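Superoxide dismutase (Anaplasma phagocytophilum, PDB 3JS4) probably catalyses the dismutation of superoxide radicals to molecular oxygen and hydrogen peroxide, cycling a bound iron ion between its oxidation states. Local coordinates at residues G149-V154 with L162-T167; H101-Q106 with L182-V187. One frame throughout, in Å; residues are numbered along the deposited sequence.

Contact 1. Residues G149-V154 with L162-T167; sequences GWVWLV and LKVVST
G149-V154 and L162-T167 pair as antiparallel strands, their axes 4.7 Å apart at the closest and their directions 162° apart, with W150-T167, W152-V165 and V154-K163 as hydrogen-bonded pairs and V151-S166 and L153-V164 as non-hydrogen-bonded pairs between them. The bond from W152 N to V165 O is 2.8 Å long, and V165 N answers to W152 O. At the end of the ladder G149, with no side chain, brings its CA to 3.2 Å from T167 O in a CA-H...O contact.

W150, W152, V154, K163, V165 and T167 occupy one face. Across the strands W152 NE1 gives its hydrogen to T167 OG1 over 2.9 Å, the N-H...O angle being 169° and the oxygen nearly in the indole plane. A chi1 of 58° sets that hydroxyl between the threonine's own N and carbonyl carbon, where it meets the indole edge while also bonding to D171 O. Threonine suits the place by having both a hydroxyl for this bond and a methyl, CG2, that lies alongside the NE1-CD1 edge of the indole, 3.6 Å from W152 NE1. The W150 side chain meets T167 mainly through CB, near OG1; its ring leads away and meets H101 edge-to-face beside the iron. Further along, V154 CG2 rests 3.8 Å from K163 CB, whose chain then bends outward with its charge.

On the other face V151, V164 and S166 pack against S141 of helix 131-144, and V151 CG1 touches V164 CG1 at 3.8 Å. S166 OG hydrogen-bonds to Q145 OE1. L153 CD1 reaches K163 O and L162 CB.

This is the beta hairpin of the C-terminal domain of iron/manganese superoxide dismutases, an edge strand joined to the central one, whose W150 lines the metal site.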
ATOM      1  N   GLY A 149      -4.850  -2.157   9.111  1.00  6.31           N
ATOM      2  CA  GLY A 149      -4.539  -2.892   7.886  1.00  6.43           C
ATOM      3  C   GLY A 149      -4.462  -2.079   6.615  1.00  6.22           C
ATOM      4  O   GLY A 149      -4.223  -0.864   6.656  1.00  6.16           O
ATOM      5  N   TRP A 150      -4.671  -2.762   5.485  1.00  6.12           N
ATOM      6  CA  TRP A 150      -4.420  -2.214   4.157  1.00  6.24           C
ATOM      7  C   TRP A 150      -5.488  -2.714   3.168  1.00  7.13           C
ATOM      8  O   TRP A 150      -5.936  -3.866   3.246  1.00  6.37           O
ATOM      9  CB  TRP A 150      -3.039  -2.668   3.641  1.00  5.75           C
ATOM     10  CG  TRP A 150      -1.915  -2.232   4.521  1.00  7.31           C
ATOM     11  CD1 TRP A 150      -1.457  -2.867   5.640  1.00  5.97           C
ATOM     12  CD2 TRP A 150      -1.125  -1.025   4.387  1.00  6.06           C
ATOM     13  NE1 TRP A 150      -0.419  -2.145   6.204  1.00  6.78           N
ATOM     14  CE2 TRP A 150      -0.197  -1.011   5.461  1.00  6.32           C
ATOM     15  CE3 TRP A 150      -1.095   0.017   3.454  1.00  4.73           C
ATOM     16  CZ2 TRP A 150       0.752   0.029   5.639  1.00  4.57           C
ATOM     17  CZ3 TRP A 150      -0.141   1.044   3.625  1.00  4.58           C
ATOM     18  CH2 TRP A 150       0.746   1.045   4.721  1.00  3.73           C
ATOM     19  N   VAL A 151      -5.844  -1.862   2.212  1.00  7.23           N
ATOM     20  CA  VAL A 151      -6.690  -2.257   1.082  1.00  7.81           C
ATOM     21  C   VAL A 151      -5.831  -2.273  -0.191  1.00  7.55           C
ATOM     22  O   VAL A 151      -5.048  -1.344  -0.437  1.00  7.92           O
ATOM     23  CB  VAL A 151      -7.876  -1.293   0.962  1.00  7.74           C
ATOM     24  CG1 VAL A 151      -8.764  -1.596  -0.245  1.00  7.95           C
ATOM     25  CG2 VAL A 151      -8.678  -1.341   2.257  1.00  8.69           C
ATOM     26  N   TRP A 152      -5.944  -3.350  -0.962  1.00  7.54           N
ATOM     27  CA  TRP A 152      -5.161  -3.516  -2.190  1.00  7.16           C
ATOM     28  C   TRP A 152      -6.039  -3.665  -3.435  1.00  7.16           C
ATOM     29  O   TRP A 152      -7.002  -4.450  -3.437  1.00  7.35           O
ATOM     30  CB  TRP A 152      -4.259  -4.763  -2.089  1.00  6.96           C
ATOM     31  CG  TRP A 152      -3.463  -4.812  -0.819  1.00  6.12           C
ATOM     32  CD1 TRP A 152      -3.889  -5.246   0.399  1.00  6.01           C
ATOM     33  CD2 TRP A 152      -2.111  -4.363  -0.635  1.00  6.72           C
ATOM     34  NE1 TRP A 152      -2.889  -5.100   1.332  1.00  6.37           N
ATOM     35  CE2 TRP A 152      -1.788  -4.560   0.728  1.00  7.05           C
ATOM     36  CE3 TRP A 152      -1.144  -3.817  -1.491  1.00  7.26           C
ATOM     37  CZ2 TRP A 152      -0.523  -4.255   1.259  1.00  7.11           C
ATOM     38  CZ3 TRP A 152       0.129  -3.493  -0.947  1.00  5.71           C
ATOM     39  CH2 TRP A 152       0.410  -3.715   0.403  1.00  5.95           C
ATOM     40  N   LEU A 153      -5.669  -2.955  -4.500  1.00  6.97           N
ATOM     41  CA  LEU A 153      -6.086  -3.321  -5.851  1.00  7.23           C
ATOM     42  C   LEU A 153      -5.018  -4.278  -6.374  1.00  7.27           C
ATOM     43  O   LEU A 153      -3.822  -3.958  -6.363  1.00  7.27           O
ATOM     44  CB  LEU A 153      -6.212  -2.092  -6.777  1.00  7.11           C
ATOM     45  CG  LEU A 153      -6.591  -2.358  -8.242  1.00  7.52           C
ATOM     46  CD1 LEU A 153      -7.933  -3.132  -8.324  1.00  5.41           C
ATOM     47  CD2 LEU A 153      -6.661  -1.057  -9.078  1.00  7.70           C
ATOM     48  N   VAL A 154      -5.436  -5.463  -6.794  1.00  7.70           N
ATOM     49  CA  VAL A 154      -4.477  -6.460  -7.273  1.00  8.47           C
ATOM     50  C   VAL A 154      -4.900  -7.031  -8.598  1.00  9.37           C
ATOM     51  O   VAL A 154      -6.090  -6.948  -8.959  1.00  8.95           O
ATOM     52  CB  VAL A 154      -4.293  -7.650  -6.274  1.00  8.56           C
ATOM     53  CG1 VAL A 154      -3.829  -7.135  -4.913  1.00  7.64           C
ATOM     54  CG2 VAL A 154      -5.596  -8.497  -6.151  1.00  7.46           C
ATOM     55  N   LEU A 162      -8.813  -7.995 -12.228  1.00 10.85           N
ATOM     56  CA  LEU A 162      -8.499  -7.169 -11.082  1.00 10.35           C
ATOM     57  C   LEU A 162      -9.408  -7.603  -9.936  1.00 10.28           C
ATOM     58  O   LEU A 162     -10.532  -8.066 -10.166  1.00 10.37           O
ATOM     59  CB  LEU A 162      -8.718  -5.687 -11.405  1.00 10.55           C
ATOM     60  CG  LEU A 162      -7.976  -5.094 -12.614  1.00 10.89           C
ATOM     61  CD1 LEU A 162      -8.477  -3.674 -12.875  1.00 11.35           C
ATOM     62  CD2 LEU A 162      -6.452  -5.068 -12.397  1.00  9.14           C
ATOM     63  N   LYS A 163      -8.893  -7.502  -8.714  1.00  9.58           N
ATOM     64  CA  LYS A 163      -9.659  -7.773  -7.505  1.00  9.39           C
ATOM     65  C   LYS A 163      -9.306  -6.715  -6.465  1.00  8.79           C
ATOM     66  O   LYS A 163      -8.221  -6.134  -6.514  1.00  8.65           O
ATOM     67  CB  LYS A 163      -9.298  -9.144  -6.929  1.00  9.51           C
ATOM     68  CG  LYS A 163      -9.646 -10.372  -7.792  1.00 10.57           C
ATOM     69  CD  LYS A 163     -11.120 -10.625  -7.872  1.00 13.81           C
ATOM     70  CE  LYS A 163     -11.431 -11.719  -8.901  1.00 15.65           C
ATOM     71  NZ  LYS A 163     -12.895 -11.953  -8.968  1.00 15.82           N
ATOM     72  N   VAL A 164     -10.215  -6.482  -5.520  1.00  8.52           N
ATOM     73  CA  VAL A 164      -9.873  -5.744  -4.302  1.00  7.41           C
ATOM     74  C   VAL A 164      -9.811  -6.727  -3.123  1.00  7.98           C
ATOM     75  O   VAL A 164     -10.746  -7.523  -2.929  1.00  7.05           O
ATOM     76  CB  VAL A 164     -10.885  -4.640  -4.025  1.00  7.44           C
ATOM     77  CG1 VAL A 164     -10.540  -3.912  -2.712  1.00  7.99           C
ATOM     78  CG2 VAL A 164     -10.933  -3.625  -5.210  1.00  6.62           C
ATOM     79  N   VAL A 165      -8.704  -6.705  -2.373  1.00  7.72           N
ATOM     80  CA  VAL A 165      -8.612  -7.501  -1.145  1.00  8.69           C
ATOM     81  C   VAL A 165      -8.089  -6.631  -0.000  1.00  8.42           C
ATOM     82  O   VAL A 165      -7.414  -5.648  -0.243  1.00  9.21           O
ATOM     83  CB  VAL A 165      -7.691  -8.762  -1.289  1.00  8.40           C
ATOM     84  CG1 VAL A 165      -8.222  -9.729  -2.372  1.00  9.71           C
ATOM     85  CG2 VAL A 165      -6.227  -8.379  -1.603  1.00  8.52           C
ATOM     86  N   SER A 166      -8.366  -7.000   1.246  1.00  8.11           N
ATOM     87  CA  SER A 166      -7.736  -6.308   2.361  1.00  8.28           C
ATOM     88  C   SER A 166      -6.849  -7.248   3.185  1.00  8.80           C
ATOM     89  O   SER A 166      -6.996  -8.491   3.148  1.00  7.94           O
ATOM     90  CB  SER A 166      -8.764  -5.593   3.238  1.00  8.58           C
ATOM     91  OG  SER A 166      -9.745  -6.496   3.727  1.00  9.74           O
ATOM     92  N   THR A 167      -5.890  -6.650   3.880  1.00  8.13           N
ATOM     93  CA  THR A 167      -5.049  -7.406   4.792  1.00  7.99           C
ATOM     94  C   THR A 167      -5.024  -6.768   6.186  1.00  7.78           C
ATOM     95  O   THR A 167      -5.274  -5.563   6.350  1.00  6.03           O
ATOM     96  CB  THR A 167      -3.624  -7.513   4.259  1.00  8.02           C
ATOM     97  OG1 THR A 167      -3.087  -6.190   4.065  1.00  7.34           O
ATOM     98  CG2 THR A 167      -3.605  -8.301   2.923  1.00  6.77           C
TER

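Contact 2. Residues H101-Q106 with L182-V187; sequences HDFYWQ and LATMDV. With FE (Fe (III) ion), chain E.
The iron site of the superoxide dismutase fold lies where H101-Q106, the end of a helix of the alpha-hairpin domain, crosses strand 182-186 of the C-terminal domain at 103°. Each element supplies a ligand: H101 NE2 binds iron at 2.2 Å and D186 OD2 at 2.0 Å, while H45, H190 and a water complete the five ligands. The imidazole and carboxylate planes stand almost perpendicular, 88° apart. H101 ND1 bonds to Q97 O, which fixes the ring's rotation and presents NE2 to the metal, while D186 OD1 hydrogen-bonds to W188, just beyond the segment, and weakly to the iron-bound water.

Next to the ligands, Y104 slides its ring under D186: CB of D186 sits over the ring centre in a CH-pi contact, 3.8 Å from the centroid. The phenol hydroxyl bonds to Y203 OH. T184 turns its methyl to the helix, CG2 lying 3.6 Å from Y104 CA, while its hydroxyl bonds to V151 O; threonine thus serves both the apolar interface and the sheet. F103, with CG anti to its backbone N (chi1 -153°), runs the edge of its ring along the strand, where CE2 comes 3.5 Å from A183 N and F103 CD2 meets T184 CG2 at 3.8 Å.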
ATOM      1  N   HIS A 101       4.376   1.006   3.144  1.00  5.52           N
ATOM      2  CA  HIS A 101       4.336   2.474   3.082  1.00  6.04           C
ATOM      3  C   HIS A 101       4.977   3.004   1.790  1.00  6.30           C
ATOM      4  O   HIS A 101       4.449   3.938   1.182  1.00  5.98           O
ATOM      5  CB  HIS A 101       4.979   3.103   4.333  1.00  5.30           C
ATOM      6  CG  HIS A 101       4.100   3.023   5.544  1.00  6.04           C
ATOM      7  ND1 HIS A 101       4.052   1.900   6.352  1.00  6.74           N
ATOM      8  CD2 HIS A 101       3.182   3.888   6.044  1.00  4.94           C
ATOM      9  CE1 HIS A 101       3.181   2.105   7.329  1.00  6.94           C
ATOM     10  NE2 HIS A 101       2.618   3.290   7.151  1.00  2.48           N
ATOM     11  N   ASP A 102       6.087   2.403   1.356  1.00  6.43           N
ATOM     12  CA  ASP A 102       6.716   2.834   0.095  1.00  7.41           C
ATOM     13  C   ASP A 102       5.652   2.688  -1.011  1.00  7.00           C
ATOM     14  O   ASP A 102       5.486   3.581  -1.852  1.00  6.59           O
ATOM     15  CB  ASP A 102       7.957   1.989  -0.289  1.00  6.93           C
ATOM     16  CG  ASP A 102       9.213   2.282   0.555  1.00  9.59           C
ATOM     17  OD1 ASP A 102       9.304   3.295   1.283  1.00 10.21           O
ATOM     18  OD2 ASP A 102      10.156   1.462   0.468  1.00 10.83           O
ATOM     19  N   PHE A 103       4.940   1.565  -1.008  1.00  6.72           N
ATOM     20  CA  PHE A 103       3.933   1.269  -2.033  1.00  7.01           C
ATOM     21  C   PHE A 103       2.773   2.261  -1.939  1.00  7.30           C
ATOM     22  O   PHE A 103       2.231   2.716  -2.963  1.00  7.02           O
ATOM     23  CB  PHE A 103       3.381  -0.156  -1.829  1.00  7.13           C
ATOM     24  CG  PHE A 103       2.867  -0.804  -3.101  1.00  7.62           C
ATOM     25  CD1 PHE A 103       3.751  -1.200  -4.096  1.00  7.21           C
ATOM     26  CD2 PHE A 103       1.505  -1.027  -3.289  1.00  5.64           C
ATOM     27  CE1 PHE A 103       3.289  -1.793  -5.278  1.00 10.08           C
ATOM     28  CE2 PHE A 103       1.032  -1.626  -4.447  1.00  7.70           C
ATOM     29  CZ  PHE A 103       1.931  -2.027  -5.446  1.00  9.86           C
ATOM     30  N   TYR A 104       2.392   2.589  -0.699  1.00  6.53           N
ATOM     31  CA  TYR A 104       1.281   3.509  -0.448  1.00  6.15           C
ATOM     32  C   TYR A 104       1.591   4.885  -1.033  1.00  6.75           C
ATOM     33  O   TYR A 104       0.723   5.502  -1.666  1.00  6.72           O
ATOM     34  CB  TYR A 104       1.090   3.624   1.060  1.00  5.55           C
ATOM     35  CG  TYR A 104       0.095   4.627   1.584  1.00  5.80           C
ATOM     36  CD1 TYR A 104      -1.246   4.602   1.188  1.00  6.34           C
ATOM     37  CD2 TYR A 104       0.485   5.561   2.560  1.00  2.31           C
ATOM     38  CE1 TYR A 104      -2.169   5.502   1.727  1.00  5.03           C
ATOM     39  CE2 TYR A 104      -0.424   6.449   3.113  1.00  5.30           C
ATOM     40  CZ  TYR A 104      -1.746   6.413   2.704  1.00  4.90           C
ATOM     41  OH  TYR A 104      -2.624   7.306   3.238  1.00  5.16           O
ATOM     42  N   TRP A 105       2.799   5.406  -0.783  1.00  6.05           N
ATOM     43  CA  TRP A 105       3.103   6.735  -1.307  1.00  6.00           C
ATOM     44  C   TRP A 105       3.068   6.772  -2.826  1.00  6.48           C
ATOM     45  O   TRP A 105       2.646   7.785  -3.408  1.00  5.49           O
ATOM     46  CB  TRP A 105       4.450   7.297  -0.779  1.00  6.12           C
ATOM     47  CG  TRP A 105       4.581   7.263   0.735  1.00  5.96           C
ATOM     48  CD1 TRP A 105       5.567   6.645   1.460  1.00  5.58           C
ATOM     49  CD2 TRP A 105       3.703   7.870   1.692  1.00  6.01           C
ATOM     50  NE1 TRP A 105       5.358   6.836   2.799  1.00  5.15           N
ATOM     51  CE2 TRP A 105       4.233   7.592   2.976  1.00  6.46           C
ATOM     52  CE3 TRP A 105       2.539   8.661   1.587  1.00  5.46           C
ATOM     53  CZ2 TRP A 105       3.629   8.049   4.154  1.00  6.26           C
ATOM     54  CZ3 TRP A 105       1.925   9.102   2.753  1.00  6.06           C
ATOM     55  CH2 TRP A 105       2.474   8.787   4.029  1.00  5.20           C
ATOM     56  N   GLN A 106       3.544   5.701  -3.474  1.00  6.91           N
ATOM     57  CA  GLN A 106       3.505   5.623  -4.935  1.00  8.46           C
ATOM     58  C   GLN A 106       2.078   5.459  -5.488  1.00  8.03           C
ATOM     59  O   GLN A 106       1.828   5.747  -6.671  1.00  8.68           O
ATOM     60  CB  GLN A 106       4.384   4.463  -5.433  1.00  9.22           C
ATOM     61  CG  GLN A 106       5.808   4.507  -4.921  1.00 12.55           C
ATOM     62  CD  GLN A 106       6.627   3.322  -5.389  1.00 19.53           C
ATOM     63  OE1 GLN A 106       6.808   2.340  -4.647  1.00 23.83           O
ATOM     64  NE2 GLN A 106       7.115   3.389  -6.629  1.00 20.47           N
ATOM     65  N   LEU A 182      -1.051  -3.747  -7.110  1.00  8.51           N
ATOM     66  CA  LEU A 182      -1.037  -2.611  -8.032  1.00  7.88           C
ATOM     67  C   LEU A 182      -1.114  -1.254  -7.346  1.00  8.08           C
ATOM     68  O   LEU A 182      -0.519  -0.283  -7.825  1.00  6.65           O
ATOM     69  CB  LEU A 182      -2.181  -2.723  -9.047  1.00  7.52           C
ATOM     70  CG  LEU A 182      -2.316  -4.023  -9.855  1.00  9.66           C
ATOM     71  CD1 LEU A 182      -3.597  -4.007 -10.718  1.00  9.64           C
ATOM     72  CD2 LEU A 182      -1.072  -4.292 -10.729  1.00  9.05           C
ATOM     73  N   ALA A 183      -1.888  -1.188  -6.258  1.00  8.12           N
ATOM     74  CA  ALA A 183      -2.015   0.031  -5.438  1.00  8.05           C
ATOM     75  C   ALA A 183      -2.532  -0.342  -4.061  1.00  8.21           C
ATOM     76  O   ALA A 183      -3.216  -1.362  -3.907  1.00  8.66           O
ATOM     77  CB  ALA A 183      -2.970   1.047  -6.101  1.00  8.77           C
ATOM     78  N   THR A 184      -2.219   0.486  -3.056  1.00  7.55           N
ATOM     79  CA  THR A 184      -2.724   0.239  -1.721  1.00  7.08           C
ATOM     80  C   THR A 184      -3.191   1.543  -1.068  1.00  7.03           C
ATOM     81  O   THR A 184      -2.716   2.631  -1.395  1.00  7.10           O
ATOM     82  CB  THR A 184      -1.689  -0.499  -0.800  1.00  7.34           C
ATOM     83  OG1 THR A 184      -2.322  -0.954   0.403  1.00  7.74           O
ATOM     84  CG2 THR A 184      -0.517   0.407  -0.411  1.00  6.38           C
ATOM     85  N   MET A 185      -4.124   1.385  -0.143  1.00  7.08           N
ATOM     86  CA  MET A 185      -4.611   2.429   0.733  1.00  6.83           C
ATOM     87  C   MET A 185      -4.473   1.935   2.179  1.00  6.87           C
ATOM     88  O   MET A 185      -5.089   0.928   2.576  1.00  6.86           O
ATOM     89  CB  MET A 185      -6.079   2.715   0.423  1.00  6.94           C
ATOM     90  CG  MET A 185      -6.725   3.670   1.425  1.00  6.50           C
ATOM     91  SD  MET A 185      -8.474   3.992   1.089  1.00  7.45           S
ATOM     92  CE  MET A 185      -9.232   2.391   1.430  1.00  7.78           C
ATOM     93  N   ASP A 186      -3.631   2.621   2.938  1.00  6.43           N
ATOM     94  CA  ASP A 186      -3.428   2.375   4.370  1.00  6.49           C
ATOM     95  C   ASP A 186      -4.728   2.655   5.120  1.00  6.23           C
ATOM     96  O   ASP A 186      -5.274   3.773   5.032  1.00  7.08           O
ATOM     97  CB  ASP A 186      -2.340   3.364   4.846  1.00  6.37           C
ATOM     98  CG  ASP A 186      -1.798   3.067   6.239  1.00  7.27           C
ATOM     99  OD1 ASP A 186      -2.309   2.189   6.944  1.00  6.43           O
ATOM    100  OD2 ASP A 186      -0.847   3.761   6.645  1.00  7.93           O
ATOM    101  N   VAL A 187      -5.247   1.670   5.850  1.00  5.80           N
ATOM    102  CA  VAL A 187      -6.350   1.955   6.776  1.00  5.74           C
ATOM    103  C   VAL A 187      -6.025   1.808   8.281  1.00  6.60           C
ATOM    104  O   VAL A 187      -6.954   1.782   9.124  1.00  5.99           O
ATOM    105  CB  VAL A 187      -7.697   1.240   6.383  1.00  5.64           C
ATOM    106  CG1 VAL A 187      -8.148   1.689   4.959  1.00  4.54           C
ATOM    107  CG2 VAL A 187      -7.598  -0.250   6.504  1.00  5.19           C
TER
HETATM  108 FE    FE E 207       0.660   3.825   8.016  1.00 15.35          FE
HETATM  109  O   HOH W   1       0.364   1.657   8.542  1.00  9.76           O

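From the N terminus the chain first passes H45 and then helix 89-106, which supplies H101-Q106 and waits some 75 residues for its partner. In that interval strands 149-156 and 161-168 form the hairpin of contact 1, a short loop nested inside the long one that 182-187 closes in contact 2. Strand 179-186 then lies on the other side of 149-156, giving a sheet ordered 161-168, 149-156, 179-186. The two contacts meet there: L153 O probably bonds to L182 N at 2.9 Å, and W150 CZ3 packs on D186 CB at 3.4 Å. Contact 2, through the shared iron and the packing of helix 89-106 on strand 179-186, ties this sheet to the alpha-hairpin domain.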